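Local atomic coordinates of glycoside hydrolase family 43 (Halothermothrix orenii, PDB entry 4QQS), a protein that hydrolyses glycosidic bonds with alpha-L-arabinofuranosidase activity, as a thermostable family-43 glycoside hydrolase built on a five-bladed beta-propeller. Residues H128-V142 with N194-M208. Sequence-based numbering, arbitrary orientation.
Sequences HIFIDQDGTPYIYYV and NEGPFVIKHEGKYYM
Val199 illustrates how one branched side chain can fill the space between two aromatic rings: its CG1 lies over the face of Phe130, 3.9 Å from the ring centroid, while its CG2 does the same for Tyr140. Both are CH-pi contacts, and the valine reaches two rings because CG1 stands anti to the backbone N (chi1 175°) and CG2 anti to the carbonyl carbon. Met208 CE touches Tyr140 CD2 at 3.6 Å, Pro197 CG rests on Tyr140 CB, and the ring of Tyr206 stands perpendicular to that of Phe130. Further along, Val142 CG2 packs on CA and CB of Glu195, the predicted proton donor.

The imidazole of His128 turns one face to Phe198 CA, which sits over its centre, and His128 CE1 reaches the Phe198 ring face, 3.4 Å from CD2. His128 ND1 is hydrogen-bonded to Glu75, a sodium ligand; a water accepts a weak bond from His128 NE2 and donates to Val199 O.

The strand pairs 128-131/137-142 and 194-202/205-208 are antiparallel hairpins of neighbouring blades in the five-bladed propeller, meeting here mainly through side chains packed between the blades.

Polar bonds gather at the hairpin ends. Tyr206 OH donates to the syn lone pair of Asp132 OD2 at 2.6 Å. Asp132 OD1 takes two donors from the same face of its carboxylate, the backbone N of Gln133 and Lys201 NZ. The second is a salt bridge, with Lys201 NZ 2.9 Å from Asp132 OD1. With an alanine in place of Asp132, the Lys201 charge would probably lose its mate and the Tyr206 hydroxyl its acceptor. The fully extended Lys201 also donates through NZ to Gln133 OE1 at 2.8 Å, from above the amide plane, and to Tyr206 OH at 3.2 Å.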
ATOM      1  N   HIS A 128       1.035  -4.709  -5.471  1.00  7.21           N
ATOM      2  CA  HIS A 128       2.151  -3.791  -5.388  1.00  6.95           C
ATOM      3  C   HIS A 128       3.182  -4.261  -6.404  1.00  7.03           C
ATOM      4  O   HIS A 128       3.683  -5.366  -6.303  1.00  6.96           O
ATOM      5  CB  HIS A 128       2.747  -3.816  -3.985  1.00  6.94           C
ATOM      6  CG  HIS A 128       4.033  -3.070  -3.879  1.00  7.24           C
ATOM      7  ND1 HIS A 128       4.100  -1.698  -3.916  1.00  8.28           N
ATOM      8  CD2 HIS A 128       5.313  -3.509  -3.775  1.00  8.24           C
ATOM      9  CE1 HIS A 128       5.370  -1.326  -3.848  1.00  9.24           C
ATOM     10  NE2 HIS A 128       6.125  -2.402  -3.752  1.00  9.61           N
ATOM     11  N   ILE A 129       3.485  -3.430  -7.391  1.00  8.62           N
ATOM     12  CA  ILE A 129       4.488  -3.769  -8.385  1.00  8.92           C
ATOM     13  C   ILE A 129       5.797  -3.083  -8.026  1.00  9.10           C
ATOM     14  O   ILE A 129       5.850  -1.865  -7.882  1.00 10.55           O
ATOM     15  CB  ILE A 129       4.041  -3.400  -9.828  1.00  9.88           C
ATOM     16  CG1 ILE A 129       2.789  -4.191 -10.216  1.00 10.48           C
ATOM     17  CG2 ILE A 129       5.174  -3.687 -10.821  1.00 10.06           C
ATOM     18  CD1 ILE A 129       2.179  -3.802 -11.562  1.00 11.75           C
ATOM     19  N   PHE A 130       6.834  -3.893  -7.872  1.00  9.10           N
ATOM     20  CA  PHE A 130       8.200  -3.474  -7.586  1.00  9.15           C
ATOM     21  C   PHE A 130       9.048  -3.710  -8.823  1.00  8.86           C
ATOM     22  O   PHE A 130       9.110  -4.829  -9.319  1.00  8.94           O
ATOM     23  CB  PHE A 130       8.742  -4.302  -6.411  1.00  9.62           C
ATOM     24  CG  PHE A 130      10.226  -4.156  -6.191  1.00 10.00           C
ATOM     25  CD1 PHE A 130      10.767  -2.979  -5.708  1.00 11.42           C
ATOM     26  CD2 PHE A 130      11.081  -5.198  -6.482  1.00 10.23           C
ATOM     27  CE1 PHE A 130      12.141  -2.856  -5.517  1.00 12.14           C
ATOM     28  CE2 PHE A 130      12.430  -5.078  -6.294  1.00 11.26           C
ATOM     29  CZ  PHE A 130      12.964  -3.907  -5.813  1.00 11.66           C
ATOM     30  N   ILE A 131       9.689  -2.654  -9.314  1.00 10.17           N
ATOM     31  CA  ILE A 131      10.607  -2.765 -10.430  1.00 10.93           C
ATOM     32  C   ILE A 131      12.032  -2.757  -9.859  1.00 10.98           C
ATOM     33  O   ILE A 131      12.467  -1.769  -9.267  1.00 12.29           O
ATOM     34  CB  ILE A 131      10.423  -1.609 -11.452  1.00 12.46           C
ATOM     35  CG1 ILE A 131       8.958  -1.478 -11.894  1.00 12.41           C
ATOM     36  CG2 ILE A 131      11.331  -1.820 -12.652  1.00 13.55           C
ATOM     37  CD1 ILE A 131       8.362  -2.711 -12.503  1.00 12.76           C
ATOM     38  N   ASP A 132      12.754  -3.863 -10.010  1.00 10.38           N
ATOM     39  CA  ASP A 132      14.102  -3.954  -9.453  1.00 10.77           C
ATOM     40  C   ASP A 132      15.083  -3.106 -10.269  1.00 11.08           C
ATOM     41  O   ASP A 132      14.767  -2.607 -11.350  1.00 11.71           O
ATOM     42  CB  ASP A 132      14.539  -5.418  -9.404  1.00 10.50           C
ATOM     43  CG  ASP A 132      15.584  -5.710  -8.337  1.00 10.81           C
ATOM     44  OD1 ASP A 132      16.116  -4.776  -7.698  1.00 12.03           O
ATOM     45  OD2 ASP A 132      15.877  -6.905  -8.165  1.00 12.10           O
ATOM     46  N   GLN A 133      16.283  -2.946  -9.735  1.00 11.97           N
ATOM     47  CA  GLN A 133      17.299  -2.126 -10.376  1.00 13.13           C
ATOM     48  C   GLN A 133      17.620  -2.613 -11.789  1.00 12.62           C
ATOM     49  O   GLN A 133      17.922  -1.808 -12.669  1.00 13.81           O
ATOM     50  CB  GLN A 133      18.563  -2.095  -9.529  1.00 16.27           C
ATOM     51  CG  GLN A 133      18.433  -1.266  -8.274  1.00 19.09           C
ATOM     52  CD  GLN A 133      19.696  -1.293  -7.441  1.00 21.34           C
ATOM     53  OE1 GLN A 133      20.307  -2.350  -7.252  1.00 21.29           O
ATOM     54  NE2 GLN A 133      20.105  -0.130  -6.946  1.00 23.22           N
ATOM     55  N   ASP A 134      17.536  -3.925 -12.006  1.00 12.14           N
ATOM     56  CA  ASP A 134      17.794  -4.505 -13.320  1.00 12.47           C
ATOM     57  C   ASP A 134      16.591  -4.421 -14.251  1.00 12.48           C
ATOM     58  O   ASP A 134      16.671  -4.881 -15.375  1.00 13.86           O
ATOM     59  CB  ASP A 134      18.295  -5.957 -13.196  1.00 13.59           C
ATOM     60  CG  ASP A 134      17.221  -6.940 -12.731  1.00 14.61           C
ATOM     61  OD1 ASP A 134      16.084  -6.538 -12.409  1.00 13.98           O
ATOM     62  OD2 ASP A 134      17.535  -8.153 -12.662  1.00 17.14           O
ATOM     63  N   GLY A 135      15.498  -3.813 -13.792  1.00 12.10           N
ATOM     64  CA  GLY A 135      14.313  -3.616 -14.607  1.00 12.21           C
ATOM     65  C   GLY A 135      13.278  -4.727 -14.554  1.00 12.17           C
ATOM     66  O   GLY A 135      12.237  -4.620 -15.209  1.00 13.59           O
ATOM     67  N   THR A 136      13.543  -5.789 -13.797  1.00 11.56           N
ATOM     68  CA  THR A 136      12.590  -6.891 -13.701  1.00 11.60           C
ATOM     69  C   THR A 136      11.419  -6.497 -12.795  1.00 10.61           C
ATOM     70  O   THR A 136      11.635  -6.044 -11.670  1.00 10.49           O
ATOM     71  CB  THR A 136      13.250  -8.161 -13.132  1.00 12.79           C
ATOM     72  OG1 THR A 136      14.404  -8.512 -13.908  1.00 14.92           O
ATOM     73  CG2 THR A 136      12.268  -9.332 -13.119  1.00 12.47           C
ATOM     74  N   PRO A 137      10.176  -6.685 -13.270  1.00 10.77           N
ATOM     75  CA  PRO A 137       9.006  -6.411 -12.438  1.00 10.16           C
ATOM     76  C   PRO A 137       8.590  -7.613 -11.602  1.00  9.07           C
ATOM     77  O   PRO A 137       8.645  -8.761 -12.053  1.00  9.50           O
ATOM     78  CB  PRO A 137       7.920  -6.099 -13.470  1.00 11.89           C
ATOM     79  CG  PRO A 137       8.344  -6.808 -14.720  1.00 13.59           C
ATOM     80  CD  PRO A 137       9.809  -7.024 -14.657  1.00 12.44           C
ATOM     81  N   TYR A 138       8.159  -7.319 -10.380  1.00  8.20           N
ATOM     82  CA  TYR A 138       7.589  -8.301  -9.481  1.00  7.61           C
ATOM     83  C   TYR A 138       6.302  -7.745  -8.908  1.00  8.03           C
ATOM     84  O   TYR A 138       6.239  -6.578  -8.567  1.00 10.30           O
ATOM     85  CB  TYR A 138       8.547  -8.602  -8.328  1.00  8.17           C
ATOM     86  CG  TYR A 138       9.875  -9.153  -8.770  1.00  8.42           C
ATOM     87  CD1 TYR A 138      10.920  -8.306  -9.116  1.00  9.23           C
ATOM     88  CD2 TYR A 138      10.086 -10.520  -8.869  1.00  9.75           C
ATOM     89  CE1 TYR A 138      12.137  -8.800  -9.534  1.00 10.16           C
ATOM     90  CE2 TYR A 138      11.307 -11.030  -9.302  1.00 10.62           C
ATOM     91  CZ  TYR A 138      12.325 -10.156  -9.634  1.00 10.78           C
ATOM     92  OH  TYR A 138      13.551 -10.630 -10.047  1.00 12.76           O
ATOM     93  N   ILE A 139       5.286  -8.586  -8.803  1.00  7.03           N
ATOM     94  CA  ILE A 139       4.043  -8.202  -8.162  1.00  6.68           C
ATOM     95  C   ILE A 139       3.899  -8.940  -6.841  1.00  6.41           C
ATOM     96  O   ILE A 139       4.029 -10.160  -6.778  1.00  7.01           O
ATOM     97  CB  ILE A 139       2.818  -8.408  -9.094  1.00  7.06           C
ATOM     98  CG1 ILE A 139       1.562  -7.799  -8.458  1.00  7.78           C
ATOM     99  CG2 ILE A 139       2.612  -9.872  -9.455  1.00  7.77           C
ATOM    100  CD1 ILE A 139       0.361  -7.752  -9.399  1.00  9.28           C
ATOM    101  N   TYR A 140       3.653  -8.165  -5.791  1.00  5.73           N
ATOM    102  CA  TYR A 140       3.342  -8.669  -4.458  1.00  6.17           C
ATOM    103  C   TYR A 140       1.855  -8.436  -4.272  1.00  6.17           C
ATOM    104  O   TYR A 140       1.359  -7.383  -4.614  1.00  7.64           O
ATOM    105  CB  TYR A 140       4.154  -7.887  -3.401  1.00  6.34           C
ATOM    106  CG  TYR A 140       5.631  -8.102  -3.546  1.00  6.51           C
ATOM    107  CD1 TYR A 140       6.382  -7.362  -4.445  1.00  6.66           C
ATOM    108  CD2 TYR A 140       6.279  -9.075  -2.817  1.00  6.67           C
ATOM    109  CE1 TYR A 140       7.733  -7.611  -4.628  1.00  7.28           C
ATOM    110  CE2 TYR A 140       7.634  -9.323  -2.976  1.00  7.15           C
ATOM    111  CZ  TYR A 140       8.361  -8.590  -3.892  1.00  7.01           C
ATOM    112  OH  TYR A 140       9.688  -8.813  -4.121  1.00  8.01           O
ATOM    113  N   TYR A 141       1.138  -9.427  -3.759  1.00  5.86           N
ATOM    114  CA  TYR A 141      -0.302  -9.291  -3.632  1.00  6.03           C
ATOM    115  C   TYR A 141      -0.812 -10.180  -2.515  1.00  5.34           C
ATOM    116  O   TYR A 141      -0.116 -11.071  -2.045  1.00  6.38           O
ATOM    117  CB  TYR A 141      -0.996  -9.618  -4.957  1.00  6.31           C
ATOM    118  CG  TYR A 141      -0.699 -11.003  -5.488  1.00  6.45           C
ATOM    119  CD1 TYR A 141      -1.497 -12.079  -5.165  1.00  6.95           C
ATOM    120  CD2 TYR A 141       0.395 -11.241  -6.308  1.00  7.85           C
ATOM    121  CE1 TYR A 141      -1.229 -13.347  -5.655  1.00  6.97           C
ATOM    122  CE2 TYR A 141       0.676 -12.511  -6.795  1.00  8.24           C
ATOM    123  CZ  TYR A 141      -0.144 -13.558  -6.472  1.00  7.28           C
ATOM    124  OH  TYR A 141       0.098 -14.842  -6.929  1.00  8.30           O
ATOM    125  N   VAL A 142      -2.045  -9.929  -2.105  1.00  5.53           N
ATOM    126  CA  VAL A 142      -2.646 -10.622  -0.982  1.00  5.68           C
ATOM    127  C   VAL A 142      -3.708 -11.603  -1.463  1.00  5.61           C
ATOM    128  O   VAL A 142      -4.612 -11.242  -2.216  1.00  6.62           O
ATOM    129  CB  VAL A 142      -3.285  -9.623  -0.007  1.00  6.10           C
ATOM    130  CG1 VAL A 142      -4.061 -10.330   1.085  1.00  7.62           C
ATOM    131  CG2 VAL A 142      -2.196  -8.734   0.605  1.00  6.47           C
ATOM    132  N   ASN A 194      -1.671 -10.543   7.006  1.00  5.66           N
ATOM    133  CA  ASN A 194      -0.523  -9.787   6.508  1.00  5.98           C
ATOM    134  C   ASN A 194      -0.998  -9.183   5.189  1.00  6.05           C
ATOM    135  O   ASN A 194      -1.403  -9.922   4.275  1.00  6.56           O
ATOM    136  CB  ASN A 194       0.713 -10.652   6.221  1.00  6.06           C
ATOM    137  CG  ASN A 194       1.525 -11.090   7.448  1.00  6.19           C
ATOM    138  OD1 ASN A 194       2.493 -11.827   7.272  1.00  6.58           O
ATOM    139  ND2 ASN A 194       1.172 -10.654   8.652  1.00  6.43           N
ATOM    140  N   GLU A 195      -0.965  -7.858   5.091  1.00  5.82           N
ATOM    141  CA  GLU A 195      -1.485  -7.207   3.898  1.00  6.05           C
ATOM    142  C   GLU A 195      -0.708  -5.930   3.619  1.00  5.81           C
ATOM    143  O   GLU A 195       0.249  -5.602   4.306  1.00  5.99           O
ATOM    144  CB  GLU A 195      -3.003  -6.992   3.995  1.00  7.02           C
ATOM    145  CG  GLU A 195      -3.405  -6.039   5.099  1.00  8.01           C
ATOM    146  CD  GLU A 195      -4.924  -5.895   5.284  1.00  9.68           C
ATOM    147  OE1 GLU A 195      -5.711  -6.557   4.580  1.00 12.22           O
ATOM    148  OE2 GLU A 195      -5.334  -5.088   6.146  1.00 11.07           O
ATOM    149  N   GLY A 196      -1.086  -5.233   2.563  1.00  6.08           N
ATOM    150  CA  GLY A 196      -0.418  -3.989   2.242  1.00  6.20           C
ATOM    151  C   GLY A 196       1.088  -4.031   2.039  1.00  5.90           C
ATOM    152  O   GLY A 196       1.805  -3.171   2.559  1.00  6.62           O
ATOM    153  N   PRO A 197       1.599  -4.970   1.236  1.00  6.00           N
ATOM    154  CA  PRO A 197       3.048  -4.981   0.981  1.00  6.18           C
ATOM    155  C   PRO A 197       3.542  -3.733   0.252  1.00  6.34           C
ATOM    156  O   PRO A 197       2.859  -3.221  -0.639  1.00  7.10           O
ATOM    157  CB  PRO A 197       3.241  -6.216   0.093  1.00  6.60           C
ATOM    158  CG  PRO A 197       1.909  -6.405  -0.581  1.00  6.74           C
ATOM    159  CD  PRO A 197       0.892  -6.016   0.475  1.00  6.35           C
ATOM    160  N   PHE A 198       4.750  -3.311   0.594  1.00  6.33           N
ATOM    161  CA  PHE A 198       5.457  -2.266  -0.137  1.00  6.30           C
ATOM    162  C   PHE A 198       6.949  -2.581  -0.026  1.00  6.03           C
ATOM    163  O   PHE A 198       7.436  -2.746   1.077  1.00  6.95           O
ATOM    164  CB  PHE A 198       5.161  -0.865   0.432  1.00  6.99           C
ATOM    165  CG  PHE A 198       5.649   0.242  -0.468  1.00  7.33           C
ATOM    166  CD1 PHE A 198       6.988   0.560  -0.540  1.00  8.23           C
ATOM    167  CD2 PHE A 198       4.769   0.917  -1.315  1.00  8.28           C
ATOM    168  CE1 PHE A 198       7.442   1.542  -1.411  1.00  9.13           C
ATOM    169  CE2 PHE A 198       5.234   1.908  -2.167  1.00  8.76           C
ATOM    170  CZ  PHE A 198       6.557   2.197  -2.216  1.00  9.60           C
ATOM    171  N   VAL A 199       7.652  -2.665  -1.151  1.00  6.34           N
ATOM    172  CA  VAL A 199       9.045  -3.113  -1.162  1.00  7.32           C
ATOM    173  C   VAL A 199      10.004  -1.980  -1.538  1.00  7.45           C
ATOM    174  O   VAL A 199       9.789  -1.259  -2.515  1.00  8.50           O
ATOM    175  CB  VAL A 199       9.214  -4.310  -2.127  1.00  8.14           C
ATOM    176  CG1 VAL A 199      10.686  -4.730  -2.267  1.00  9.04           C
ATOM    177  CG2 VAL A 199       8.367  -5.482  -1.630  1.00  8.29           C
ATOM    178  N   ILE A 200      11.071  -1.845  -0.756  1.00  7.88           N
ATOM    179  CA  ILE A 200      12.189  -0.954  -1.071  1.00  9.08           C
ATOM    180  C   ILE A 200      13.485  -1.755  -1.027  1.00  9.50           C
ATOM    181  O   ILE A 200      13.579  -2.801  -0.396  1.00 10.08           O
ATOM    182  CB  ILE A 200      12.246   0.286  -0.132  1.00 10.10           C
ATOM    183  CG1 ILE A 200      12.442  -0.129   1.330  1.00 10.26           C
ATOM    184  CG2 ILE A 200      10.996   1.132  -0.327  1.00 10.33           C
ATOM    185  CD1 ILE A 200      12.514   1.047   2.303  1.00 11.74           C
ATOM    186  N   LYS A 201      14.492  -1.235  -1.709  1.00 10.72           N
ATOM    187  CA  LYS A 201      15.798  -1.876  -1.779  1.00 11.62           C
ATOM    188  C   LYS A 201      16.815  -0.979  -1.092  1.00 12.76           C
ATOM    189  O   LYS A 201      16.769   0.246  -1.225  1.00 14.31           O
ATOM    190  CB  LYS A 201      16.186  -2.124  -3.245  1.00 12.68           C
ATOM    191  CG  LYS A 201      17.373  -3.060  -3.442  1.00 13.51           C
ATOM    192  CD  LYS A 201      17.638  -3.304  -4.917  1.00 14.80           C
ATOM    193  CE  LYS A 201      18.678  -4.379  -5.155  1.00 15.83           C
ATOM    194  NZ  LYS A 201      18.836  -4.661  -6.604  1.00 16.02           N
ATOM    195  N   HIS A 202      17.726  -1.582  -0.345  1.00 12.57           N
ATOM    196  CA  HIS A 202      18.742  -0.832   0.368  1.00 13.96           C
ATOM    197  C   HIS A 202      19.973  -1.708   0.525  1.00 14.15           C
ATOM    198  O   HIS A 202      19.888  -2.815   1.052  1.00 13.39           O
ATOM    199  CB  HIS A 202      18.215  -0.401   1.735  1.00 15.28           C
ATOM    200  CG  HIS A 202      19.174   0.446   2.511  1.00 16.97           C
ATOM    201  ND1 HIS A 202      19.925  -0.043   3.560  1.00 18.56           N
ATOM    202  CD2 HIS A 202      19.512   1.750   2.384  1.00 18.06           C
ATOM    203  CE1 HIS A 202      20.685   0.924   4.043  1.00 19.12           C
ATOM    204  NE2 HIS A 202      20.450   2.024   3.350  1.00 19.50           N
ATOM    205  N   GLU A 203      21.103  -1.207   0.031  1.00 15.97           N
ATOM    206  CA  GLU A 203      22.394  -1.880   0.164  1.00 17.66           C
ATOM    207  C   GLU A 203      22.310  -3.344  -0.274  1.00 16.29           C
ATOM    208  O   GLU A 203      22.834  -4.247   0.380  1.00 16.52           O
ATOM    209  CB  GLU A 203      22.943  -1.732   1.594  1.00 20.21           C
ATOM    210  CG  GLU A 203      23.301  -0.283   1.954  1.00 22.54           C
ATOM    211  CD  GLU A 203      23.900  -0.104   3.353  1.00 24.71           C
ATOM    212  OE1 GLU A 203      24.145  -1.110   4.057  1.00 25.70           O
ATOM    213  OE2 GLU A 203      24.125   1.062   3.755  1.00 26.02           O
ATOM    214  N   GLY A 204      21.636  -3.563  -1.396  1.00 15.63           N
ATOM    215  CA  GLY A 204      21.592  -4.872  -2.015  1.00 15.29           C
ATOM    216  C   GLY A 204      20.544  -5.825  -1.472  1.00 14.45           C
ATOM    217  O   GLY A 204      20.370  -6.902  -2.029  1.00 15.98           O
ATOM    218  N   LYS A 205      19.856  -5.453  -0.395  1.00 12.01           N
ATOM    219  CA  LYS A 205      18.792  -6.271   0.174  1.00 11.25           C
ATOM    220  C   LYS A 205      17.429  -5.632  -0.071  1.00  9.60           C
ATOM    221  O   LYS A 205      17.303  -4.432  -0.361  1.00 10.11           O
ATOM    222  CB  LYS A 205      19.014  -6.475   1.674  1.00 13.28           C
ATOM    223  CG  LYS A 205      20.255  -7.297   2.003  1.00 15.92           C
ATOM    224  CD  LYS A 205      20.454  -7.466   3.497  1.00 18.11           C
ATOM    225  CE  LYS A 205      21.706  -8.271   3.800  1.00 20.73           C
ATOM    226  NZ  LYS A 205      22.064  -8.254   5.239  1.00 22.69           N
ATOM    227  N   TYR A 206      16.408  -6.463   0.081  1.00  8.80           N
ATOM    228  CA  TYR A 206      15.035  -6.074  -0.202  1.00  7.99           C
ATOM    229  C   TYR A 206      14.246  -6.072   1.100  1.00  7.77           C
ATOM    230  O   TYR A 206      14.361  -6.987   1.906  1.00  8.34           O
ATOM    231  CB  TYR A 206      14.409  -7.038  -1.208  1.00  8.56           C
ATOM    232  CG  TYR A 206      15.180  -7.117  -2.504  1.00  8.89           C
ATOM    233  CD1 TYR A 206      16.255  -7.984  -2.635  1.00  9.46           C
ATOM    234  CD2 TYR A 206      14.849  -6.336  -3.594  1.00  9.64           C
ATOM    235  CE1 TYR A 206      16.976  -8.068  -3.807  1.00  9.82           C
ATOM    236  CE2 TYR A 206      15.569  -6.413  -4.781  1.00 10.39           C
ATOM    237  CZ  TYR A 206      16.630  -7.293  -4.884  1.00 10.59           C
ATOM    238  OH  TYR A 206      17.352  -7.414  -6.050  1.00 11.68           O
ATOM    239  N   TYR A 207      13.454  -5.019   1.295  1.00  7.16           N
ATOM    240  CA  TYR A 207      12.701  -4.812   2.526  1.00  6.88           C
ATOM    241  C   TYR A 207      11.233  -4.663   2.175  1.00  6.62           C
ATOM    242  O   TYR A 207      10.858  -3.758   1.440  1.00  8.27           O
ATOM    243  CB  TYR A 207      13.193  -3.543   3.236  1.00  7.60           C
ATOM    244  CG  TYR A 207      14.611  -3.680   3.709  1.00  8.08           C
ATOM    245  CD1 TYR A 207      15.691  -3.512   2.839  1.00  9.02           C
ATOM    246  CD2 TYR A 207      14.881  -4.042   5.011  1.00  9.69           C
ATOM    247  CE1 TYR A 207      16.988  -3.695   3.264  1.00 10.43           C
ATOM    248  CE2 TYR A 207      16.192  -4.210   5.451  1.00 11.13           C
ATOM    249  CZ  TYR A 207      17.232  -4.031   4.573  1.00 11.34           C
ATOM    250  OH  TYR A 207      18.531  -4.214   4.979  1.00 13.88           O
ATOM    251  N   MET A 208      10.404  -5.558   2.698  1.00  6.21           N
ATOM    252  CA  MET A 208       8.967  -5.528   2.465  1.00  6.11           C
ATOM    253  C   MET A 208       8.298  -5.042   3.735  1.00  5.90           C
ATOM    254  O   MET A 208       8.295  -5.737   4.752  1.00  6.34           O
ATOM    255  CB  MET A 208       8.427  -6.928   2.157  1.00  6.31           C
ATOM    256  CG  MET A 208       6.915  -6.915   1.874  1.00  7.16           C
ATOM    257  SD  MET A 208       6.138  -8.512   1.967  1.00  8.59           S
ATOM    258  CE  MET A 208       7.043  -9.314   0.652  1.00  9.80           C
TER
HETATM  259  O   HOH W   1       8.280  -1.033  -4.800  1.00 15.98           O